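Side-chain contacts in annexin A8 (Homo sapiens, PDB 1W3W), which binds calcium and acidic phospholipids and acts as an anticoagulant by indirectly inhibiting the thromboplastin-specific complex of the clotting cascade: residues 200-203 with 204-208; 213-216 with 217-220. One frame throughout, in Å; residues are numbered along the deposited sequence.

Contacts 1 and 2 are local contacts on two successive helices of the third annexin repeat, 198-207 and 210-224. Their centres lie about 13 Å apart. Each mixes buried and more open residues, so neither is wholly core or wholly surface. Both helices send apolar side chains onto helix 238-252, and both also pack on helix 176-191. In 200-208 the notable chemistry is a threonine hydroxyl bonded to a main-chain carbonyl near a helix end, beside a disulfide. In 213-220, mid-helix, a phenylalanine ring lies on a carbonyl, and charged groups gather on the more exposed side. The contacts touch through Leu213, whose CD2 is 3.5 Å from Ile204 O, and through Leu205 and Phe217.

Contact 1 of 2, residues 200-203 with 204-208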
# COMPACT_ATOMS: atom_id res chain seq x y z
N LYS A 200 -0.25 -15.63 -20.54
CA LYS A 200 0.80 -16.52 -20.05
C LYS A 200 1.63 -15.83 -18.97
O LYS A 200 1.92 -16.43 -17.93
CB LYS A 200 1.68 -17.01 -21.20
CG LYS A 200 2.33 -18.36 -20.92
CD LYS A 200 1.30 -19.51 -20.91
CE LYS A 200 0.96 -20.01 -19.49
NZ LYS A 200 1.18 -21.50 -19.35
N PHE A 201 2.02 -14.58 -19.23
CA PHE A 201 2.65 -13.76 -18.21
C PHE A 201 1.78 -13.64 -16.97
O PHE A 201 2.27 -13.82 -15.85
CB PHE A 201 2.94 -12.35 -18.74
CG PHE A 201 4.25 -12.22 -19.43
CD1 PHE A 201 5.36 -11.73 -18.76
CD2 PHE A 201 4.38 -12.57 -20.77
CE1 PHE A 201 6.59 -11.61 -19.41
CE2 PHE A 201 5.60 -12.44 -21.42
CZ PHE A 201 6.71 -11.97 -20.74
N ILE A 202 0.50 -13.36 -17.16
CA ILE A 202 -0.40 -13.06 -16.04
C ILE A 202 -0.56 -14.27 -15.13
O ILE A 202 -0.46 -14.15 -13.91
CB ILE A 202 -1.78 -12.56 -16.55
CG1 ILE A 202 -1.63 -11.16 -17.14
CG2 ILE A 202 -2.81 -12.55 -15.42
CD1 ILE A 202 -2.86 -10.68 -17.92
N THR A 203 -0.78 -15.43 -15.74
CA THR A 203 -1.02 -16.65 -14.98
C THR A 203 0.17 -17.05 -14.13
O THR A 203 0.02 -17.40 -12.97
CB THR A 203 -1.39 -17.81 -15.94
OG1 THR A 203 -2.59 -17.48 -16.64
CG2 THR A 203 -1.74 -19.07 -15.16
N ILE A 204 1.36 -17.03 -14.72
CA ILE A 204 2.56 -17.41 -13.99
C ILE A 204 2.88 -16.38 -12.89
O ILE A 204 3.17 -16.75 -11.75
CB ILE A 204 3.73 -17.60 -14.98
CG1 ILE A 204 3.51 -18.90 -15.78
CG2 ILE A 204 5.07 -17.63 -14.27
CD1 ILE A 204 4.27 -18.96 -17.09
N LEU A 205 2.83 -15.10 -13.23
CA LEU A 205 3.12 -14.03 -12.26
C LEU A 205 2.11 -14.01 -11.10
O LEU A 205 2.48 -13.68 -9.99
CB LEU A 205 3.18 -12.66 -12.96
CG LEU A 205 4.54 -12.00 -13.26
CD1 LEU A 205 5.70 -12.94 -13.52
CD2 LEU A 205 4.37 -11.03 -14.43
N CYS A 206 0.87 -14.41 -11.33
CA CYS A 206 -0.17 -14.31 -10.30
C CYS A 206 -0.46 -15.60 -9.51
O CYS A 206 -0.83 -15.52 -8.35
CB CYS A 206 -1.46 -13.66 -10.87
SG CYS A 206 -2.43 -14.58 -12.09
N THR A 207 -0.22 -16.78 -10.09
CA THR A 207 -0.52 -18.05 -9.39
C THR A 207 0.68 -18.74 -8.71
O THR A 207 0.49 -19.58 -7.85
CB THR A 207 -1.21 -19.07 -10.34
OG1 THR A 207 -0.34 -19.41 -11.42
CG2 THR A 207 -2.43 -18.45 -11.00
N ARG A 208 1.90 -18.39 -9.09
CA ARG A 208 3.09 -19.02 -8.49
C ARG A 208 3.50 -18.32 -7.22
O ARG A 208 3.28 -17.14 -7.05
CB ARG A 208 4.26 -19.02 -9.47
CG ARG A 208 3.96 -19.72 -10.75
CD ARG A 208 3.69 -21.20 -10.60
NE ARG A 208 3.64 -21.82 -11.91
CZ ARG A 208 2.58 -22.39 -12.47
NH1 ARG A 208 1.42 -22.51 -11.81
NH2 ARG A 208 2.68 -22.89 -13.69
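Thr207 grips the carbonyl of Thr203 twice, one helical turn back. Its hydroxyl OG1 donates to Thr203 O at 2.6 Å. Its backbone N donates to the same oxygen at 3.0 Å. The two donors come from opposite faces of the carbonyl plane, and OG1 stands 35° out of it. With chi1 at 63°, OG1 sits between the backbone N and the carbonyl carbon, which turns it back toward the preceding turn. The Thr203 and Thr207 side chains cross at a slant, with Thr203 CG2 4.0 Å from Thr207 OG1. The Thr203 hydroxyl is itself bonded to Met199 O, so both threonines use a main-chain carbonyl four residues earlier. This is the familiar side-chain to backbone bond of helical threonine, here in the last turn of helix 198-207 of annexin repeat 3. Further back, Leu205 N donates to Phe201 O at 3.0 Å, while the bond from Ile204 N to Lys200 O is weak at 3.3 Å. Ile204 CD1 also packs on Lys200 O at 3.6 Å. Cys206 forms a disulfide with Cys161, tying this helix to helix 153-163, and its carbonyl accepts from Ser166 OG. Ile202 packs on Tyr154 and Ile158 of that same helix. Arg208, the first residue to leave helical geometry, turns its guanidinium to a salt bridge with Asp182 of helix 176-191.

Contact 2 of 2, residues 213-216 with 217-220; sequences LLRV and FEEY
The ring of Phe217 lies with one face over the carbonyl oxygen of Leu213. Leu213 O stands 3.2 Å from the plane of the Phe217 ring and is offset toward the rim, nearest CG. Leu213 CB meets the far end of the ring, 4.1 Å from Phe217 CZ. Chi1 of Phe217 is -61°, which sets CG beside its own backbone N and directs the ring back over the preceding turn. That backbone N donates to Leu213 O at 2.8 Å. The same oxygen thus accepts the Phe217 N-H and lies against one face of its ring.

The guanidinium of Arg215 has Glu219 OE1 at its edge, near its plane. Arg215 NE and Glu219 OE1 are 4.0 Å apart, too far for a salt bridge. The two side chains run side by side and point the same way, with their flat groups turned 61° apart. The chain of Glu219 bends at chi2, and Glu219 CG rests 3.4 Å from Arg215 O. Glu218 crosses Arg215 on a slant, its carboxylate 41° from the guanidinium plane. Both carboxylates may favour the arginine charge without gripping it.

Tyr220 N donates to Val216 O at 2.8 Å, while Tyr220 OH bonds Ser231 OG of helix 228-235. Phe217 packs on Val248 of helix 238-252. The arrangement is that of an amphipathic alpha-helix in the all-helical annexin repeat, with aromatic residues turned to neighbouring helices and charged residues along another side.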
# COMPACT_ATOMS: atom_id res chain seq x y z
N LEU A 213 8.84 -17.98 -8.15
CA LEU A 213 9.01 -16.92 -9.15
C LEU A 213 10.44 -16.42 -9.18
O LEU A 213 10.96 -16.14 -10.25
CB LEU A 213 8.07 -15.74 -8.90
CG LEU A 213 6.62 -15.94 -9.35
CD1 LEU A 213 5.82 -14.72 -8.93
CD2 LEU A 213 6.50 -16.17 -10.83
N LEU A 214 11.10 -16.36 -8.02
CA LEU A 214 12.51 -15.94 -8.00
C LEU A 214 13.37 -16.88 -8.82
O LEU A 214 14.28 -16.44 -9.53
CB LEU A 214 13.04 -15.84 -6.58
CG LEU A 214 12.49 -14.62 -5.84
CD1 LEU A 214 12.73 -14.74 -4.34
CD2 LEU A 214 13.13 -13.37 -6.38
N ARG A 215 13.09 -18.18 -8.72
CA ARG A 215 13.80 -19.15 -9.53
C ARG A 215 13.42 -19.02 -11.01
O ARG A 215 14.27 -19.19 -11.87
CB ARG A 215 13.55 -20.57 -9.01
CG ARG A 215 14.28 -21.65 -9.77
CD ARG A 215 15.77 -21.69 -9.51
NE ARG A 215 16.29 -23.04 -9.70
CZ ARG A 215 16.27 -24.01 -8.77
NH1 ARG A 215 15.77 -23.80 -7.55
NH2 ARG A 215 16.77 -25.20 -9.07
N VAL A 216 12.16 -18.75 -11.31
CA VAL A 216 11.73 -18.54 -12.68
C VAL A 216 12.49 -17.35 -13.28
O VAL A 216 12.93 -17.44 -14.41
CB VAL A 216 10.20 -18.33 -12.79
CG1 VAL A 216 9.81 -17.87 -14.19
CG2 VAL A 216 9.44 -19.60 -12.45
N PHE A 217 12.66 -16.27 -12.52
CA PHE A 217 13.34 -15.08 -13.04
C PHE A 217 14.79 -15.38 -13.35
O PHE A 217 15.31 -14.91 -14.35
CB PHE A 217 13.26 -13.90 -12.07
CG PHE A 217 11.88 -13.43 -11.77
CD1 PHE A 217 10.80 -13.74 -12.58
CD2 PHE A 217 11.66 -12.63 -10.67
CE1 PHE A 217 9.53 -13.28 -12.29
CE2 PHE A 217 10.40 -12.18 -10.37
CZ PHE A 217 9.34 -12.52 -11.17
N GLU A 218 15.45 -16.15 -12.48
CA GLU A 218 16.81 -16.59 -12.72
C GLU A 218 16.93 -17.41 -14.01
O GLU A 218 17.80 -17.14 -14.84
CB GLU A 218 17.30 -17.48 -11.57
CG GLU A 218 17.68 -16.78 -10.29
CD GLU A 218 18.21 -17.78 -9.27
OE1 GLU A 218 19.35 -18.28 -9.45
OE2 GLU A 218 17.48 -18.10 -8.31
N GLU A 219 16.06 -18.41 -14.16
CA GLU A 219 16.07 -19.28 -15.34
C GLU A 219 15.74 -18.50 -16.61
O GLU A 219 16.33 -18.75 -17.67
CB GLU A 219 15.07 -20.45 -15.20
CG GLU A 219 15.43 -21.45 -14.11
CD GLU A 219 16.80 -22.07 -14.32
OE1 GLU A 219 17.59 -22.07 -13.37
OE2 GLU A 219 17.09 -22.54 -15.44
N TYR A 220 14.80 -17.57 -16.50
CA TYR A 220 14.40 -16.75 -17.63
C TYR A 220 15.60 -15.96 -18.18
O TYR A 220 15.77 -15.86 -19.39
CB TYR A 220 13.28 -15.80 -17.24
CG TYR A 220 12.88 -14.92 -18.38
CD1 TYR A 220 12.03 -15.37 -19.37
CD2 TYR A 220 13.40 -13.63 -18.49
CE1 TYR A 220 11.69 -14.56 -20.43
CE2 TYR A 220 13.06 -12.81 -19.55
CZ TYR A 220 12.21 -13.27 -20.51
OH TYR A 220 11.86 -12.46 -21.56